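Local coordinates for protein putative secreted endoglycosylceramidase (Rhodococcus hoagii, PDB 6JYZ) that probably hydrolyses the glycosidic bond that links a galactose-type sugar head group to ceramide, as a family 5 glycoside hydrolase, at residues R38-R43 with P410-G415; A45-L50 with W360-A365; G255-V260 with D284-F289. All blocks are in the same frame, centred on the assembly; numbering follows the deposited sequence.

Contact 1 (R38-R43 with P410-G415); sequences RTVLLR and PRAAPG. With IPA (isopropyl alcohol), chain C.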
loop_
_atom_site.group_PDB
_atom_site.type_symbol
_atom_site.label_atom_id
_atom_site.label_comp_id
_atom_site.label_asym_id
_atom_site.label_seq_id
_atom_site.Cartn_x
_atom_site.Cartn_y
_atom_site.Cartn_z
ATOM N N ARG A 38 6.125 -8.982 -19.992
ATOM C CA ARG A 38 7.200 -8.973 -19.011
ATOM C C ARG A 38 6.675 -9.095 -17.594
ATOM O O ARG A 38 5.587 -8.592 -17.291
ATOM C CB ARG A 38 7.951 -7.661 -19.097
ATOM C CG ARG A 38 8.487 -7.529 -20.533
ATOM C CD ARG A 38 9.262 -6.262 -20.744
ATOM N NE ARG A 38 8.498 -5.091 -20.405
ATOM C CZ ARG A 38 9.049 -3.916 -20.265
ATOM N NH1 ARG A 38 10.364 -3.765 -20.439
ATOM N NH2 ARG A 38 8.334 -2.848 -19.915
ATOM N N THR A 39 7.359 -9.852 -16.762
ATOM C CA THR A 39 7.057 -9.914 -15.342
ATOM C C THR A 39 7.480 -8.611 -14.693
ATOM O O THR A 39 8.625 -8.145 -14.873
ATOM C CB THR A 39 7.840 -11.064 -14.720
ATOM O OG1 THR A 39 7.473 -12.261 -15.396
ATOM C CG2 THR A 39 7.543 -11.189 -13.252
ATOM N N VAL A 40 6.585 -7.990 -13.911
ATOM C CA VAL A 40 6.836 -6.695 -13.327
ATOM C C VAL A 40 6.950 -6.808 -11.823
ATOM O O VAL A 40 5.997 -7.294 -11.191
ATOM C CB VAL A 40 5.759 -5.689 -13.794
ATOM C CG1 VAL A 40 5.952 -4.357 -13.067
ATOM C CG2 VAL A 40 5.854 -5.484 -15.312
ATOM N N LEU A 41 7.989 -6.249 -11.220
ATOM C CA LEU A 41 8.079 -6.127 -9.784
ATOM C C LEU A 41 7.797 -4.681 -9.444
ATOM O O LEU A 41 8.535 -3.763 -9.840
ATOM C CB LEU A 41 9.494 -6.539 -9.298
ATOM C CG LEU A 41 9.882 -8.014 -9.493
ATOM C CD1 LEU A 41 11.276 -8.240 -8.956
ATOM C CD2 LEU A 41 8.874 -8.953 -8.787
ATOM N N LEU A 42 6.751 -4.498 -8.645
ATOM C CA LEU A 42 6.283 -3.182 -8.227
ATOM C C LEU A 42 6.760 -2.962 -6.810
ATOM O O LEU A 42 6.120 -3.504 -5.857
ATOM C CB LEU A 42 4.757 -3.084 -8.325
ATOM C CG LEU A 42 4.182 -3.164 -9.742
ATOM C CD1 LEU A 42 2.664 -3.255 -9.630
ATOM C CD2 LEU A 42 4.634 -1.941 -10.556
ATOM N N ARG A 43 7.852 -2.215 -6.609
ATOM C CA ARG A 43 8.407 -1.971 -5.281
ATOM C C ARG A 43 8.461 -0.496 -5.033
ATOM O O ARG A 43 8.969 0.285 -5.876
ATOM C CB ARG A 43 9.798 -2.603 -5.238
ATOM C CG ARG A 43 9.547 -4.128 -5.235
ATOM C CD ARG A 43 10.830 -4.852 -4.954
ATOM N NE ARG A 43 10.598 -6.298 -4.981
ATOM C CZ ARG A 43 11.644 -7.077 -4.900
ATOM N NH1 ARG A 43 12.859 -6.546 -4.762
ATOM N NH2 ARG A 43 11.473 -8.376 -5.023
ATOM N N PRO A 410 15.116 -6.157 -10.802
ATOM C CA PRO A 410 14.555 -6.033 -12.155
ATOM C C PRO A 410 13.142 -5.451 -12.059
ATOM O O PRO A 410 12.240 -6.062 -11.431
ATOM C CB PRO A 410 14.540 -7.471 -12.700
ATOM C CG PRO A 410 14.395 -8.328 -11.417
ATOM C CD PRO A 410 15.134 -7.586 -10.331
ATOM N N ARG A 411 12.923 -4.304 -12.656
ATOM C CA ARG A 411 11.589 -3.712 -12.763
ATOM C C ARG A 411 10.688 -4.522 -13.667
ATOM O O ARG A 411 9.496 -4.786 -13.361
ATOM C CB ARG A 411 11.681 -2.269 -13.280
ATOM C CG ARG A 411 12.459 -1.324 -12.374
ATOM C CD ARG A 411 12.822 -0.051 -13.191
ATOM N NE ARG A 411 11.670 0.632 -13.788
ATOM C CZ ARG A 411 11.099 1.760 -13.345
ATOM N NH1 ARG A 411 11.552 2.403 -12.310
ATOM N NH2 ARG A 411 10.039 2.153 -14.009
ATOM N N ALA A 412 11.205 -4.949 -14.806
ATOM C CA ALA A 412 10.459 -5.677 -15.806
ATOM C C ALA A 412 11.393 -6.641 -16.512
ATOM O O ALA A 412 12.511 -6.216 -16.911
ATOM C CB ALA A 412 9.795 -4.733 -16.809
ATOM N N ALA A 413 10.997 -7.899 -16.637
ATOM C CA ALA A 413 11.892 -8.873 -17.250
ATOM C C ALA A 413 11.078 -9.966 -17.858
ATOM O O ALA A 413 10.155 -10.484 -17.186
ATOM C CB ALA A 413 12.830 -9.424 -16.254
ATOM N N PRO A 414 11.277 -10.356 -19.113
ATOM C CA PRO A 414 10.441 -11.372 -19.741
ATOM C C PRO A 414 10.735 -12.758 -19.190
ATOM O O PRO A 414 11.897 -13.185 -19.093
ATOM C CB PRO A 414 10.827 -11.312 -21.242
ATOM C CG PRO A 414 12.193 -10.867 -21.196
ATOM C CD PRO A 414 12.346 -9.870 -20.025
ATOM N N GLY A 415 9.733 -13.516 -18.786
ATOM C CA GLY A 415 9.954 -14.872 -18.301
ATOM C C GLY A 415 10.880 -14.880 -17.108
ATOM O O GLY A 415 11.648 -15.825 -16.973
HETATM C C1 IPA C . 8.250 -1.521 -14.981
HETATM C C2 IPA C . 8.846 -0.882 -16.238
HETATM C C3 IPA C . 8.026 0.225 -16.815
HETATM O O2 IPA C . 10.107 -0.277 -15.926
HETATM O O HOH W 1 7.076 -12.801 -18.053
HETATM O O HOH W 2 11.040 -8.085 -13.162
#

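Contact 2 (A45-L50 with W360-A365); sequences ANVNGL and WSWTQA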
loop_
_atom_site.group_PDB
_atom_site.type_symbol
_atom_site.label_atom_id
_atom_site.label_comp_id
_atom_site.label_asym_id
_atom_site.label_seq_id
_atom_site.Cartn_x
_atom_site.Cartn_y
_atom_site.Cartn_z
ATOM N N ALA A 45 6.691 2.735 -2.074
ATOM C CA ALA A 45 6.311 3.195 -0.722
ATOM C C ALA A 45 4.852 3.683 -0.760
ATOM O O ALA A 45 4.301 4.068 -1.797
ATOM C CB ALA A 45 7.206 4.352 -0.267
ATOM N N ASN A 46 4.261 3.653 0.434
ATOM C CA ASN A 46 3.008 4.342 0.733
ATOM C C ASN A 46 3.247 5.862 0.843
ATOM O O ASN A 46 4.200 6.312 1.496
ATOM C CB ASN A 46 2.432 3.836 2.056
ATOM C CG ASN A 46 1.810 2.470 1.902
ATOM O OD1 ASN A 46 0.594 2.390 1.636
ATOM N ND2 ASN A 46 2.574 1.393 2.014
ATOM N N VAL A 47 2.324 6.609 0.231
ATOM C CA VAL A 47 2.395 8.079 0.218
ATOM C C VAL A 47 1.023 8.622 0.640
ATOM O O VAL A 47 0.050 8.379 -0.088
ATOM C CB VAL A 47 2.765 8.544 -1.203
ATOM C CG1 VAL A 47 2.619 10.059 -1.336
ATOM C CG2 VAL A 47 4.223 8.106 -1.531
ATOM N N ASN A 48 0.982 9.311 1.763
ATOM C CA ASN A 48 -0.281 9.743 2.350
ATOM C C ASN A 48 -0.553 11.236 2.170
ATOM O O ASN A 48 -1.489 11.721 2.797
ATOM C CB ASN A 48 -0.352 9.352 3.814
ATOM C CG ASN A 48 0.523 10.203 4.675
ATOM O OD1 ASN A 48 1.332 10.986 4.163
ATOM N ND2 ASN A 48 0.364 10.109 6.002
ATOM N N GLY A 49 0.184 11.941 1.303
ATOM C CA GLY A 49 0.008 13.396 1.239
ATOM C C GLY A 49 -1.380 13.835 0.820
ATOM O O GLY A 49 -1.715 14.999 1.127
ATOM N N LEU A 50 -2.176 13.011 0.162
ATOM C CA LEU A 50 -3.539 13.397 -0.200
ATOM C C LEU A 50 -4.570 12.845 0.782
ATOM O O LEU A 50 -5.766 13.084 0.608
ATOM C CB LEU A 50 -3.887 12.876 -1.591
ATOM C CG LEU A 50 -2.919 13.327 -2.678
ATOM C CD1 LEU A 50 -3.466 12.841 -4.000
ATOM C CD2 LEU A 50 -2.766 14.858 -2.698
ATOM N N TRP A 360 5.690 1.048 4.426
ATOM C CA TRP A 360 4.986 2.079 5.219
ATOM C C TRP A 360 6.098 2.817 5.991
ATOM O O TRP A 360 6.627 2.189 6.920
ATOM C CB TRP A 360 3.948 1.459 6.170
ATOM C CG TRP A 360 3.171 2.555 6.834
ATOM C CD1 TRP A 360 3.517 3.260 7.967
ATOM C CD2 TRP A 360 1.995 3.202 6.286
ATOM N NE1 TRP A 360 2.586 4.254 8.182
ATOM C CE2 TRP A 360 1.688 4.267 7.148
ATOM C CE3 TRP A 360 1.197 2.953 5.182
ATOM C CZ2 TRP A 360 0.576 5.103 6.917
ATOM C CZ3 TRP A 360 0.132 3.805 4.919
ATOM C CH2 TRP A 360 -0.166 4.847 5.789
ATOM N N SER A 361 6.439 4.055 5.681
ATOM C CA SER A 361 5.817 4.904 4.665
ATOM C C SER A 361 6.826 5.944 4.203
ATOM O O SER A 361 7.904 6.118 4.806
ATOM C CB SER A 361 4.590 5.569 5.211
ATOM O OG SER A 361 4.952 6.502 6.202
ATOM N N TRP A 362 6.454 6.689 3.169
ATOM C CA TRP A 362 7.314 7.741 2.625
ATOM C C TRP A 362 7.523 8.843 3.624
ATOM O O TRP A 362 8.690 9.238 3.882
ATOM C CB TRP A 362 6.684 8.235 1.332
ATOM C CG TRP A 362 7.483 9.316 0.664
ATOM C CD1 TRP A 362 7.118 10.608 0.499
ATOM C CD2 TRP A 362 8.739 9.119 0.041
ATOM N NE1 TRP A 362 8.142 11.276 -0.138
ATOM C CE2 TRP A 362 9.122 10.381 -0.444
ATOM C CE3 TRP A 362 9.589 8.017 -0.126
ATOM C CZ2 TRP A 362 10.364 10.586 -1.069
ATOM C CZ3 TRP A 362 10.834 8.213 -0.733
ATOM C CH2 TRP A 362 11.188 9.492 -1.184
ATOM N N THR A 363 6.437 9.444 4.133
ATOM C CA THR A 363 6.569 10.535 5.121
ATOM C C THR A 363 5.472 10.406 6.157
ATOM O O THR A 363 4.311 10.044 5.836
ATOM C CB THR A 363 6.424 11.952 4.504
ATOM O OG1 THR A 363 5.288 12.024 3.668
ATOM C CG2 THR A 363 7.632 12.351 3.660
ATOM N N GLN A 364 5.762 10.786 7.383
ATOM C CA GLN A 364 4.775 10.967 8.451
ATOM C C GLN A 364 5.020 12.362 9.027
ATOM O O GLN A 364 6.150 12.626 9.450
ATOM C CB GLN A 364 4.953 9.869 9.478
ATOM C CG GLN A 364 3.928 10.035 10.607
ATOM C CD GLN A 364 3.866 8.813 11.466
ATOM O OE1 GLN A 364 4.390 8.802 12.593
ATOM N NE2 GLN A 364 3.190 7.795 10.962
ATOM N N ALA A 365 3.973 13.183 9.103
ATOM C CA ALA A 365 4.096 14.553 9.596
ATOM C C ALA A 365 3.897 14.600 11.096
ATOM O O ALA A 365 3.510 13.673 11.792
ATOM C CB ALA A 365 2.993 15.347 8.980
HETATM O O HOH W 3 3.568 8.962 3.310
HETATM O O HOH W 4 1.420 12.095 8.038
HETATM O O HOH W 5 2.925 12.976 4.955
#

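Contact 3 (G255-V260 with D284-F289); sequences GFPHLV and DPLVVF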
loop_
_atom_site.group_PDB
_atom_site.type_symbol
_atom_site.label_atom_id
_atom_site.label_comp_id
_atom_site.label_asym_id
_atom_site.label_seq_id
_atom_site.Cartn_x
_atom_site.Cartn_y
_atom_site.Cartn_z
ATOM N N GLY A 255 -12.592 2.189 -21.438
ATOM C CA GLY A 255 -11.171 2.080 -21.134
ATOM C C GLY A 255 -10.806 0.608 -21.107
ATOM O O GLY A 255 -11.166 -0.178 -21.969
ATOM N N PHE A 256 -10.064 0.204 -20.065
ATOM C CA PHE A 256 -9.623 -1.165 -19.941
ATOM C C PHE A 256 -9.685 -1.552 -18.475
ATOM O O PHE A 256 -9.667 -0.672 -17.622
ATOM C CB PHE A 256 -8.227 -1.401 -20.565
ATOM C CG PHE A 256 -7.118 -0.655 -19.869
ATOM C CD1 PHE A 256 -6.521 -1.229 -18.750
ATOM C CD2 PHE A 256 -6.656 0.572 -20.342
ATOM C CE1 PHE A 256 -5.474 -0.590 -18.082
ATOM C CE2 PHE A 256 -5.594 1.176 -19.655
ATOM C CZ PHE A 256 -5.051 0.611 -18.546
ATOM N N PRO A 257 -9.713 -2.872 -18.182
ATOM C CA PRO A 257 -9.794 -3.307 -16.784
ATOM C C PRO A 257 -8.433 -3.222 -16.110
ATOM O O PRO A 257 -7.456 -3.761 -16.588
ATOM C CB PRO A 257 -10.279 -4.757 -16.876
ATOM C CG PRO A 257 -9.820 -5.197 -18.227
ATOM C CD PRO A 257 -9.962 -3.968 -19.125
ATOM N N HIS A 258 -8.397 -2.525 -14.992
ATOM C CA HIS A 258 -7.213 -2.452 -14.155
ATOM C C HIS A 258 -7.200 -3.538 -13.085
ATOM O O HIS A 258 -8.196 -4.239 -12.874
ATOM C CB HIS A 258 -7.106 -1.048 -13.542
ATOM C CG HIS A 258 -6.928 0.051 -14.555
ATOM N ND1 HIS A 258 -7.885 0.359 -15.580
ATOM C CD2 HIS A 258 -5.885 0.900 -14.689
ATOM C CE1 HIS A 258 -7.384 1.432 -16.267
ATOM N NE2 HIS A 258 -6.209 1.770 -15.695
ATOM N N LEU A 259 -6.069 -3.672 -12.389
ATOM C CA LEU A 259 -5.994 -4.709 -11.327
ATOM C C LEU A 259 -6.830 -4.327 -10.121
ATOM O O LEU A 259 -7.012 -3.142 -9.826
ATOM C CB LEU A 259 -4.532 -4.851 -10.876
ATOM C CG LEU A 259 -3.550 -5.383 -11.882
ATOM C CD1 LEU A 259 -2.166 -5.694 -11.355
ATOM C CD2 LEU A 259 -4.003 -5.974 -13.164
ATOM N N VAL A 260 -7.309 -5.371 -9.463
ATOM C CA VAL A 260 -8.088 -5.181 -8.228
ATOM C C VAL A 260 -7.242 -5.737 -7.106
ATOM O O VAL A 260 -7.020 -6.958 -7.071
ATOM C CB VAL A 260 -9.438 -5.856 -8.342
ATOM C CG1 VAL A 260 -10.028 -5.886 -6.925
ATOM C CG2 VAL A 260 -10.319 -4.998 -9.273
ATOM N N ASP A 284 -12.463 -12.684 -10.458
ATOM C CA ASP A 284 -12.120 -11.819 -11.585
ATOM C C ASP A 284 -10.663 -12.108 -11.812
ATOM O O ASP A 284 -9.871 -12.223 -10.857
ATOM C CB ASP A 284 -12.340 -10.342 -11.152
ATOM C CG ASP A 284 -11.915 -9.297 -12.185
ATOM O OD1 ASP A 284 -10.711 -9.203 -12.534
ATOM O OD2 ASP A 284 -12.820 -8.612 -12.715
ATOM N N PRO A 285 -10.188 -12.226 -13.069
ATOM C CA PRO A 285 -8.838 -12.694 -13.309
ATOM C C PRO A 285 -7.746 -11.691 -12.947
ATOM O O PRO A 285 -6.588 -12.094 -12.897
ATOM C CB PRO A 285 -8.796 -12.997 -14.836
ATOM C CG PRO A 285 -9.912 -12.161 -15.336
ATOM C CD PRO A 285 -11.023 -12.159 -14.285
ATOM N N LEU A 286 -8.115 -10.440 -12.681
ATOM C CA LEU A 286 -7.115 -9.429 -12.377
ATOM C C LEU A 286 -7.043 -9.089 -10.895
ATOM O O LEU A 286 -6.472 -8.043 -10.548
ATOM C CB LEU A 286 -7.360 -8.154 -13.213
ATOM C CG LEU A 286 -7.446 -8.408 -14.709
ATOM C CD1 LEU A 286 -7.682 -7.081 -15.461
ATOM C CD2 LEU A 286 -6.198 -9.072 -15.233
ATOM N N VAL A 287 -7.537 -9.993 -10.040
ATOM C CA VAL A 287 -7.357 -9.700 -8.607
ATOM C C VAL A 287 -5.943 -10.031 -8.148
ATOM O O VAL A 287 -5.249 -10.900 -8.691
ATOM C CB VAL A 287 -8.385 -10.496 -7.754
ATOM C CG1 VAL A 287 -9.812 -10.054 -8.078
ATOM C CG2 VAL A 287 -8.201 -12.018 -7.828
ATOM N N VAL A 288 -5.516 -9.316 -7.105
ATOM C CA VAL A 288 -4.183 -9.417 -6.497
ATOM C C VAL A 288 -4.380 -9.434 -4.989
ATOM O O VAL A 288 -5.021 -8.513 -4.451
ATOM C CB VAL A 288 -3.327 -8.213 -6.938
ATOM C CG1 VAL A 288 -2.022 -8.192 -6.136
ATOM C CG2 VAL A 288 -3.083 -8.217 -8.459
ATOM N N PHE A 289 -3.865 -10.468 -4.320
ATOM C CA PHE A 289 -4.012 -10.573 -2.871
ATOM C C PHE A 289 -2.940 -9.751 -2.157
ATOM O O PHE A 289 -1.742 -9.834 -2.490
ATOM C CB PHE A 289 -3.879 -12.056 -2.502
ATOM C CG PHE A 289 -4.082 -12.328 -1.026
ATOM C CD1 PHE A 289 -5.192 -11.825 -0.352
ATOM C CD2 PHE A 289 -3.136 -13.034 -0.285
ATOM C CE1 PHE A 289 -5.368 -12.061 1.029
ATOM C CE2 PHE A 289 -3.344 -13.257 1.093
ATOM C CZ PHE A 289 -4.427 -12.762 1.720
#

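Contact 1 (R38-R43 with P410-G415)
An antiparallel strand pairing of T39 and V40 with A413 and A412 joins the first barrel strand to the C-terminal beta domain. T39 and A413 form a hydrogen-bonded pair: T39 N donates to A413 O at 2.9 Å, and A413 N to T39 O at 3.0 Å. Further on, L41 N donates to R411 O at 3.0 Å. V40 and A412 are a non-hydrogen-bonded pair on the same face. R411 and A412 both sit opposite E433, a classic beta bulge. A412 CB lies over the centre of the R38 guanidinium, 3.6 Å from R38 CZ. The bend of the R38 chain at chi3 (-56°) turns the guanidinium face toward the methyl. D34 and E433 hold it by salt bridges. On the other face, a water joins T39 OG1 to G415 N. L41 CD1 touches P410 CG at 4.0 Å. R411 NE and NH2 both donate to O2 of an isopropanol, probably from the crystallisation liquor; the NE bond is 2.8 Å. The pairing is consistent with the endoglycosylceramidase architecture, in which a C-terminal beta-sandwich packs against the (beta/alpha)8 barrel.

Contact 2 (A45-L50 with W360-A365)
A45 starts the contact with its methyl: A45 CB lies 4.2 Å from W362 CB. N46 does the most. Its side chain approaches the W360 indole obliquely, at CE3 and CZ3, with N46 CG 3.4 Å from W360 CE3. The amide and ring planes are 49° apart, and the two side chains cross at about a right angle. The amide is held at both ends by neighbours: OD1 accepts from R83 and N85, and ND2 donates to the carbonyls of W359 and G328. These bonds should fix its rotation. W362 N donates to N46 O at 2.8 Å, the one direct hydrogen bond between the segments. The peptide bond between W360 and S361 is cis. A cis bond after a tryptophan at the C-terminal side of the eighth barrel strand is familiar in clan GH-A (beta/alpha)8 glycosidases, and here it lies beside the first strand. V47 runs alongside W362, pointing the same way, and V47 CG2 is 3.8 Å from W362 CB. The W362 indole extends beyond this, with CG anti to its backbone N (chi1 -180°), and NE1 reaches D70. From N48 on, water takes over the bridging. One water accepts from N48 N and T363 N, each at 3.0 Å. A second donates to N48 OD1 at 2.7 Å and is also bonded to T363 OG1. A third accepts from N48 ND2 and from A365 N; Y53 is another partner of ND2.

Contact 3 (G255-V260 with D284-F289)
V260 O is met by two groups of the facing strand. V288 N donates to it at 2.8 Å, and V287 CA makes a CA-H...O contact with V260 O at 3.2 Å. This is parallel pairing between the fifth and sixth strands of the (beta/alpha)8 barrel, joined by a crossover that carries helix 268-271. V260 is paired with V287, and their side chains share a face. The neighbouring bond runs from V260 N to L286 O at 3.0 Å and is nearly straight (170°). The apolar contacts spread from there. L286 is the main one. Its chain is extended at chi2 (-180°), which carries CD1 out to the proline before the strand, 3.8 Å from P257 CB. L259 crosses L286 at about a right angle, with L259 CD2 4.0 Å from L286 CB. The other branch of L259 turns to V288 on the facing strand, and L259 CD1 lies 3.9 Å from V288 CG2. Outside the two segments, R249 of helix 230-251 touches P257, V260 and L286. Its NE forms a salt bridge with D284 OD2, and its NH1 donates to H258 O. Strand 287-289 is entered through a type I turn from D284 to V287. Within it an Asx turn forms: L286 N donates to D284 OD1 at 2.9 Å, using the oxygen's anti lone pair.

How the contacts relate
Strand 38-47 comes early in the chain and supplies the first half of two contacts. Residues 38-43 meet 410-415, so contact 1 closes the longest loop. Residues 45-50 meet 360-365, and contact 2 is nested inside that loop. Contact 3, between 255-260 and 284-289, is a short local closure nested inside contact 2. None of them cross. Contact 3 joins successive barrel strands. Contact 2 brings the chain after the last barrel strand back to the first. Contact 1 ties the first strand to the C-terminal beta domain. The centres of contacts 1 and 2 are about 24 Å apart, and contact 3 touches neither.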